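Local coordinates for protein VlsE1 (Borreliella burgdorferi, PDB 1L8W) that is a variable surface lipoprotein of the Lyme disease spirochaete, whose antigenic switching probably helps the bacterium evade the host immune response, at residues V141-D146 against F287-G292; V150-S155 against M281-K286; K245-A250 against D264-D269. All coordinates share one frame; numbering follows the deposited sequence.

Interaction 1. Residues V141-D146 against F287-G292; sequences VVADAD and FAVKDG
Val142 grips the other strand with both of its backbone polar atoms: its N donates to Phe287 O at 2.8 Å, and its O accepts from Val289 N at 3.0 Å. This is the bonding pattern of a parallel bridge, in which one residue bonds to the residues before and after its partner, here Ala288. The CA-H groups add to it, Val141 CA lying 3.2 Å from Phe287 O. Val289 places CG2 between its own backbone N and carbonyl carbon (chi1 -61°), from where the methyl meets Ala143 CB at 3.9 Å and, more loosely, Val141 CG1. Branched valines suit the extended backbone, while the small methyl of Ala288 fits beside Val142 CG2, 4.0 Å from its CB, and against the loop at Ala197. Further out, the strand 287-288 is also tied by Phe287 to Glu140 and by Ala288 to Leu193 through backbone bonds. In this largely helical protein, a two-stranded parallel sheet thus joins distant parts of the chain: two buried main-chain bonds pair their own N-H and C=O groups, while Val141 and Phe287, on one face of the ribbon, pack on Ile301 of helix 294-333.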
loop_
_atom_site.group_PDB
_atom_site.type_symbol
_atom_site.label_atom_id
_atom_site.label_comp_id
_atom_site.label_asym_id
_atom_site.label_seq_id
_atom_site.Cartn_x
_atom_site.Cartn_y
_atom_site.Cartn_z
ATOM N N VAL A 141 -12.389 8.140 8.177
ATOM C CA VAL A 141 -12.481 9.584 7.986
ATOM C C VAL A 141 -12.886 10.281 9.281
ATOM O O VAL A 141 -13.921 9.954 9.857
ATOM C CB VAL A 141 -13.541 9.933 6.921
ATOM C CG1 VAL A 141 -13.679 11.455 6.797
ATOM C CG2 VAL A 141 -13.166 9.291 5.587
ATOM N N VAL A 142 -12.081 11.243 9.729
ATOM C CA VAL A 142 -12.386 11.986 10.957
ATOM C C VAL A 142 -12.584 13.481 10.708
ATOM O O VAL A 142 -11.856 14.096 9.925
ATOM C CB VAL A 142 -11.274 11.807 12.026
ATOM C CG1 VAL A 142 -11.155 10.342 12.404
ATOM C CG2 VAL A 142 -9.951 12.320 11.508
ATOM N N ALA A 143 -13.578 14.053 11.381
ATOM C CA ALA A 143 -13.898 15.470 11.258
ATOM C C ALA A 143 -13.646 16.195 12.581
ATOM O O ALA A 143 -13.497 17.419 12.606
ATOM C CB ALA A 143 -15.347 15.637 10.843
ATOM N N ASP A 144 -13.613 15.431 13.675
ATOM C CA ASP A 144 -13.358 15.976 15.007
ATOM C C ASP A 144 -11.863 16.197 15.205
ATOM O O ASP A 144 -11.064 15.272 15.065
ATOM C CB ASP A 144 -13.865 15.028 16.099
ATOM C CG ASP A 144 -15.373 14.995 16.195
ATOM O OD1 ASP A 144 -15.992 16.085 16.201
ATOM O OD2 ASP A 144 -15.941 13.880 16.280
ATOM N N ALA A 145 -11.495 17.425 15.549
ATOM C CA ALA A 145 -10.100 17.792 15.762
ATOM C C ALA A 145 -9.336 16.833 16.674
ATOM O O ALA A 145 -8.114 16.708 16.568
ATOM C CB ALA A 145 -10.025 19.206 16.318
ATOM N N ASP A 146 -10.043 16.158 17.572
ATOM C CA ASP A 146 -9.390 15.227 18.485
ATOM C C ASP A 146 -9.177 13.842 17.883
ATOM O O ASP A 146 -8.220 13.150 18.235
ATOM C CB ASP A 146 -10.192 15.105 19.783
ATOM C CG ASP A 146 -10.229 16.404 20.569
ATOM O OD1 ASP A 146 -9.162 17.046 20.713
ATOM O OD2 ASP A 146 -11.322 16.779 21.050
ATOM N N PHE A 287 -8.015 9.795 7.660
ATOM C CA PHE A 287 -8.122 10.967 6.796
ATOM C C PHE A 287 -9.001 12.035 7.432
ATOM O O PHE A 287 -10.147 11.774 7.819
ATOM C CB PHE A 287 -8.660 10.529 5.438
ATOM C CG PHE A 287 -7.811 9.476 4.786
ATOM C CD1 PHE A 287 -6.679 9.830 4.057
ATOM C CD2 PHE A 287 -8.094 8.128 4.976
ATOM C CE1 PHE A 287 -5.833 8.858 3.534
ATOM C CE2 PHE A 287 -7.252 7.143 4.455
ATOM C CZ PHE A 287 -6.118 7.508 3.736
ATOM N N ALA A 288 -8.452 13.241 7.545
ATOM C CA ALA A 288 -9.161 14.344 8.179
ATOM C C ALA A 288 -9.790 15.393 7.252
ATOM O O ALA A 288 -9.234 15.758 6.210
ATOM C CB ALA A 288 -8.228 15.021 9.177
ATOM N N VAL A 289 -10.958 15.875 7.660
ATOM C CA VAL A 289 -11.695 16.887 6.916
ATOM C C VAL A 289 -12.203 17.957 7.900
ATOM O O VAL A 289 -12.219 17.732 9.119
ATOM C CB VAL A 289 -12.912 16.263 6.185
ATOM C CG1 VAL A 289 -12.449 15.216 5.177
ATOM C CG2 VAL A 289 -13.858 15.633 7.199
ATOM N N LYS A 290 -12.600 19.113 7.365
ATOM C CA LYS A 290 -13.133 20.213 8.175
ATOM C C LYS A 290 -14.515 19.784 8.656
ATOM O O LYS A 290 -15.119 18.886 8.070
ATOM C CB LYS A 290 -13.292 21.486 7.327
ATOM C CG LYS A 290 -12.038 21.924 6.584
ATOM C CD LYS A 290 -12.320 23.003 5.527
ATOM C CE LYS A 290 -12.702 24.359 6.121
ATOM N NZ LYS A 290 -14.107 24.447 6.620
ATOM N N ASP A 291 -15.018 20.414 9.714
ATOM C CA ASP A 291 -16.351 20.075 10.205
ATOM C C ASP A 291 -17.357 20.554 9.162
ATOM O O ASP A 291 -17.165 21.597 8.532
ATOM C CB ASP A 291 -16.627 20.738 11.557
ATOM C CG ASP A 291 -15.699 21.896 11.840
ATOM O OD1 ASP A 291 -15.621 22.826 11.006
ATOM O OD2 ASP A 291 -15.048 21.871 12.906
ATOM N N GLY A 292 -18.425 19.786 8.976
ATOM C CA GLY A 292 -19.413 20.146 7.977
ATOM C C GLY A 292 -18.942 19.660 6.617
ATOM O O GLY A 292 -19.486 20.040 5.582
#

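Interaction 2. Residues V150-S155 against M281-K286; sequences VADKAS and MAKDGK
Residues Ala282 to Gly285 form a type II beta turn just after helix 269-281, and it meets the start of helix 153-170 through the bond from Asp152 N to Lys283 O, 3.0 Å long and fairly straight at 163°. Asp152 is the N-cap of that helix. Its CG stands anti to the backbone N (chi1 -175°), which brings OD1 round to accept from Ser155 N at 2.9 Å through the lone pair pointing away from OD2. A short carboxylate suits this place, since it can fold over to an amide three residues on. OD2 lies beside the aliphatic part of Lys283, with CD at 3.6 Å; the two side chains cross obliquely, and the ammonium is too far off to pair. Ser155 OG accepts from Lys283 N at 3.1 Å and also hydrogen-bonds to Ala131 O, so one small hydroxyl links three pieces of chain. Ala282 CB fits 3.4 Å from Ser155 OG, and Ala151 CB packs on Gly285 CA. Lys59 NZ links the carbonyls of the turn's first and last residues, Ala282 and Gly285. Asp284 holds the third position with a positive phi (67°), which aspartate adopts fairly readily. Asp284 OD2 and Asp152 OD2, 4.3 Å apart, probably repel, partly offset at Asp152 by the helix start and Lys283. A water donates to Asp284 OD2 at 3.0 Å and to Val150 O at 2.7 Å.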
loop_
_atom_site.group_PDB
_atom_site.type_symbol
_atom_site.label_atom_id
_atom_site.label_comp_id
_atom_site.label_asym_id
_atom_site.label_seq_id
_atom_site.Cartn_x
_atom_site.Cartn_y
_atom_site.Cartn_z
ATOM N N VAL A 150 -1.427 11.006 14.100
ATOM C CA VAL A 150 -0.280 10.713 13.260
ATOM C C VAL A 150 -0.372 9.210 13.053
ATOM O O VAL A 150 -0.700 8.483 13.988
ATOM C CB VAL A 150 1.064 11.004 13.974
ATOM C CG1 VAL A 150 2.218 10.588 13.075
ATOM C CG2 VAL A 150 1.172 12.482 14.331
ATOM N N ALA A 151 -0.109 8.744 11.839
ATOM C CA ALA A 151 -0.159 7.314 11.577
ATOM C C ALA A 151 0.966 6.656 12.357
ATOM O O ALA A 151 1.994 7.277 12.605
ATOM C CB ALA A 151 0.009 7.039 10.087
ATOM N N ASP A 152 0.763 5.404 12.748
ATOM C CA ASP A 152 1.776 4.662 13.490
ATOM C C ASP A 152 2.950 4.435 12.547
ATOM O O ASP A 152 2.814 3.758 11.529
ATOM C CB ASP A 152 1.199 3.324 13.969
ATOM C CG ASP A 152 2.161 2.552 14.858
ATOM O OD1 ASP A 152 3.112 1.928 14.338
ATOM O OD2 ASP A 152 1.964 2.581 16.086
ATOM N N LYS A 153 4.101 5.006 12.884
ATOM C CA LYS A 153 5.275 4.882 12.031
ATOM C C LYS A 153 5.820 3.467 11.880
ATOM O O LYS A 153 6.329 3.113 10.817
ATOM C CB LYS A 153 6.378 5.832 12.513
ATOM C CG LYS A 153 6.454 5.995 14.013
ATOM C CD LYS A 153 7.673 6.806 14.423
ATOM C CE LYS A 153 8.955 6.104 14.000
ATOM N NZ LYS A 153 10.187 6.842 14.410
ATOM N N ALA A 154 5.717 2.655 12.929
ATOM C CA ALA A 154 6.209 1.282 12.862
ATOM C C ALA A 154 5.352 0.449 11.907
ATOM O O ALA A 154 5.848 -0.473 11.260
ATOM C CB ALA A 154 6.212 0.650 14.254
ATOM N N SER A 155 4.062 0.764 11.833
ATOM C CA SER A 155 3.154 0.054 10.932
ATOM C C SER A 155 3.420 0.515 9.495
ATOM O O SER A 155 3.500 -0.301 8.575
ATOM C CB SER A 155 1.695 0.347 11.302
ATOM O OG SER A 155 0.797 -0.292 10.417
HETATM N N MSE A 281 -3.700 1.448 4.919
HETATM C CA MSE A 281 -3.371 0.116 5.420
HETATM C C MSE A 281 -2.796 0.132 6.835
HETATM O O MSE A 281 -2.967 -0.829 7.589
HETATM C CB MSE A 281 -2.335 -0.576 4.521
HETATM C CG MSE A 281 -2.737 -0.836 3.091
HETATM SE SE MSE A 281 -1.296 -1.759 2.122
HETATM C CE MSE A 281 -1.971 -3.532 2.173
ATOM N N ALA A 282 -2.103 1.210 7.190
ATOM C CA ALA A 282 -1.465 1.281 8.494
ATOM C C ALA A 282 -2.340 1.636 9.693
ATOM O O ALA A 282 -3.357 2.311 9.575
ATOM C CB ALA A 282 -0.276 2.230 8.429
ATOM N N LYS A 283 -1.912 1.154 10.852
ATOM C CA LYS A 283 -2.571 1.412 12.123
ATOM C C LYS A 283 -2.547 2.916 12.413
ATOM O O LYS A 283 -1.534 3.576 12.185
ATOM C CB LYS A 283 -1.828 0.664 13.231
ATOM C CG LYS A 283 -2.035 1.222 14.630
ATOM C CD LYS A 283 -1.002 0.658 15.592
ATOM C CE LYS A 283 -1.622 -0.324 16.568
ATOM N NZ LYS A 283 -2.530 0.352 17.528
ATOM N N ASP A 284 -3.663 3.432 12.928
ATOM C CA ASP A 284 -3.835 4.844 13.265
ATOM C C ASP A 284 -3.831 5.783 12.062
ATOM O O ASP A 284 -3.851 7.006 12.226
ATOM C CB ASP A 284 -2.770 5.316 14.260
ATOM C CG ASP A 284 -2.901 4.652 15.625
ATOM O OD1 ASP A 284 -4.046 4.365 16.049
ATOM O OD2 ASP A 284 -1.855 4.437 16.277
ATOM N N GLY A 285 -3.798 5.221 10.857
ATOM C CA GLY A 285 -3.806 6.057 9.670
ATOM C C GLY A 285 -5.227 6.447 9.323
ATOM O O GLY A 285 -6.025 5.590 8.967
ATOM N N LYS A 286 -5.549 7.732 9.425
ATOM C CA LYS A 286 -6.898 8.212 9.128
ATOM C C LYS A 286 -6.876 9.471 8.261
ATOM O O LYS A 286 -5.856 10.139 8.151
ATOM C CB LYS A 286 -7.635 8.515 10.430
ATOM C CG LYS A 286 -7.595 7.378 11.426
ATOM C CD LYS A 286 -8.155 7.812 12.769
ATOM C CE LYS A 286 -8.176 6.659 13.762
ATOM N NZ LYS A 286 -8.726 7.098 15.073
HETATM O O HOH W 1 0.058 6.654 15.846
#

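Interaction 3. Residues K245-A250 against D264-D269; sequences KNPIAA and DEMKKD
Met266, a selenomethionine, packs the loop 264-269, which leads into helix 269-281, on the N-terminal turn of helix 247-252, where Asn246 is the N-cap and Pro247 the first helical residue. CB and CG carry its chain across, and contact begins at SE: the bend at chi2 (-63°) takes the selenium to the peptide that joins Asn246 to Pro247, 3.6 Å from both Asn246 C and Pro247 N. SE also meets Ala250 CB at 4.1 Å. After a further bend at chi3 the Met266 and Pro247 side chains cross at about a right angle, with CE against the ring's CD; CE comes within 3.2 Å of Pro247 CD, tighter than normal packing. A long, flexible, apolar chain suits this buried place, and proline suits the first turn, where no amide hydrogen is needed. Gln271 of the following helix touches both Met266 and Pro247. The side chain of Asn246 points away from Met266: its OD1 accepts from Ala249 N at 2.6 Å, while its ND2 is held by Glu235 O. Nearer the solvent, Lys245 and Glu265 lie across one another, the lysine's CG and CD passing the carboxylate. The Lys245 ammonium also bonds to Gln263 OE1; its weak bond to Glu265, part of a salt bridge, spans 3.3 Å from NZ to OE2.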
loop_
_atom_site.group_PDB
_atom_site.type_symbol
_atom_site.label_atom_id
_atom_site.label_comp_id
_atom_site.label_asym_id
_atom_site.label_seq_id
_atom_site.Cartn_x
_atom_site.Cartn_y
_atom_site.Cartn_z
ATOM N N LYS A 245 8.787 14.345 1.444
ATOM C CA LYS A 245 9.472 14.110 0.173
ATOM C C LYS A 245 9.305 12.684 -0.364
ATOM O O LYS A 245 9.774 12.365 -1.466
ATOM C CB LYS A 245 10.964 14.448 0.301
ATOM C CG LYS A 245 11.265 15.954 0.417
ATOM C CD LYS A 245 12.758 16.223 0.551
ATOM C CE LYS A 245 13.067 17.718 0.590
ATOM N NZ LYS A 245 12.709 18.409 -0.681
ATOM N N ASN A 246 8.650 11.823 0.414
ATOM C CA ASN A 246 8.406 10.450 -0.010
ATOM C C ASN A 246 7.060 9.995 0.556
ATOM O O ASN A 246 6.603 10.515 1.571
ATOM C CB ASN A 246 9.550 9.536 0.455
ATOM C CG ASN A 246 9.666 9.456 1.971
ATOM O OD1 ASN A 246 8.828 8.849 2.638
ATOM N ND2 ASN A 246 10.709 10.069 2.520
ATOM N N PRO A 247 6.396 9.024 -0.095
ATOM C CA PRO A 247 5.098 8.579 0.424
ATOM C C PRO A 247 5.065 8.042 1.872
ATOM O O PRO A 247 4.032 8.147 2.550
ATOM C CB PRO A 247 4.630 7.558 -0.624
ATOM C CG PRO A 247 5.879 7.096 -1.276
ATOM C CD PRO A 247 6.745 8.323 -1.344
ATOM N N ILE A 248 6.179 7.482 2.347
ATOM C CA ILE A 248 6.249 6.973 3.719
ATOM C C ILE A 248 6.189 8.137 4.718
ATOM O O ILE A 248 5.435 8.095 5.691
ATOM C CB ILE A 248 7.546 6.141 3.950
ATOM C CG1 ILE A 248 7.468 4.833 3.152
ATOM C CG2 ILE A 248 7.745 5.844 5.438
ATOM C CD1 ILE A 248 8.690 3.956 3.291
ATOM N N ALA A 249 6.961 9.185 4.461
ATOM C CA ALA A 249 6.975 10.353 5.333
ATOM C C ALA A 249 5.626 11.072 5.313
ATOM O O ALA A 249 5.192 11.646 6.323
ATOM C CB ALA A 249 8.073 11.308 4.896
ATOM N N ALA A 250 4.969 11.045 4.156
ATOM C CA ALA A 250 3.673 11.700 3.999
ATOM C C ALA A 250 2.577 10.909 4.694
ATOM O O ALA A 250 1.704 11.497 5.334
ATOM C CB ALA A 250 3.337 11.881 2.500
ATOM N N ASP A 264 8.258 18.780 -4.614
ATOM C CA ASP A 264 8.165 18.264 -5.974
ATOM C C ASP A 264 8.217 16.744 -5.995
ATOM O O ASP A 264 7.667 16.118 -6.895
ATOM C CB ASP A 264 9.296 18.828 -6.843
ATOM C CG ASP A 264 9.107 20.301 -7.172
ATOM O OD1 ASP A 264 8.073 20.657 -7.776
ATOM O OD2 ASP A 264 9.998 21.107 -6.830
ATOM N N GLU A 265 8.880 16.152 -5.004
ATOM C CA GLU A 265 8.985 14.699 -4.923
ATOM C C GLU A 265 7.606 14.074 -4.757
ATOM O O GLU A 265 7.372 12.953 -5.200
ATOM C CB GLU A 265 9.896 14.284 -3.765
ATOM C CG GLU A 265 11.370 14.606 -3.994
ATOM C CD GLU A 265 11.755 15.982 -3.505
ATOM O OE1 GLU A 265 10.893 16.888 -3.531
ATOM O OE2 GLU A 265 12.928 16.157 -3.100
HETATM N N MSE A 266 6.705 14.793 -4.095
HETATM C CA MSE A 266 5.337 14.325 -3.918
HETATM C C MSE A 266 4.560 14.968 -5.078
HETATM O O MSE A 266 5.065 15.019 -6.199
HETATM C CB MSE A 266 4.778 14.767 -2.555
HETATM C CG MSE A 266 5.282 13.947 -1.347
HETATM SE SE MSE A 266 4.789 12.030 -1.321
HETATM C CE MSE A 266 6.280 11.370 -2.339
ATOM N N LYS A 267 3.357 15.468 -4.825
ATOM C CA LYS A 267 2.561 16.108 -5.884
ATOM C C LYS A 267 2.209 15.179 -7.048
ATOM O O LYS A 267 1.114 15.255 -7.598
ATOM C CB LYS A 267 3.286 17.346 -6.430
ATOM C CG LYS A 267 3.291 18.540 -5.489
ATOM C CD LYS A 267 3.864 19.781 -6.165
ATOM C CE LYS A 267 3.656 21.015 -5.290
ATOM N NZ LYS A 267 4.215 22.260 -5.891
ATOM N N LYS A 268 3.141 14.311 -7.428
ATOM C CA LYS A 268 2.905 13.360 -8.508
ATOM C C LYS A 268 1.878 12.312 -8.074
ATOM O O LYS A 268 1.819 11.927 -6.905
ATOM C CB LYS A 268 4.215 12.690 -8.905
ATOM C CG LYS A 268 5.118 13.581 -9.727
ATOM C CD LYS A 268 6.456 12.923 -9.993
ATOM C CE LYS A 268 7.405 13.128 -8.830
ATOM N NZ LYS A 268 6.846 12.631 -7.549
ATOM N N ASP A 269 1.083 11.853 -9.032
ATOM C CA ASP A 269 0.020 10.884 -8.792
ATOM C C ASP A 269 0.391 9.529 -8.203
ATOM O O ASP A 269 -0.362 8.983 -7.402
ATOM C CB ASP A 269 -0.770 10.658 -10.082
ATOM C CG ASP A 269 -1.507 11.905 -10.537
ATOM O OD1 ASP A 269 -2.204 12.520 -9.701
ATOM O OD2 ASP A 269 -1.392 12.262 -11.732
#

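How the interactions relate
The centre of interaction 2 lies about 12 Å from that of the chain, yet this contact is only partly buried; interaction 1, about 23 Å out, is largely buried, with helix 294-333 on one face and loops on the other. Interaction 3 is mostly buried apart from its Lys245-Glu265 edge. Residues 281-286 lead directly into strand 287-288, and Val142 CG1 packs across on Lys286 CD at 3.9 Å, joining interactions 1 and 2. Interactions 2 and 3 sit at opposite ends of helix 269-281. Chemistry follows place: paired strands use main-chain bonds, the turn against a helix start combines backbone, capping carboxylate, hydroxyl and water, and interaction 3 relies on apolar packing with a weak salt bridge.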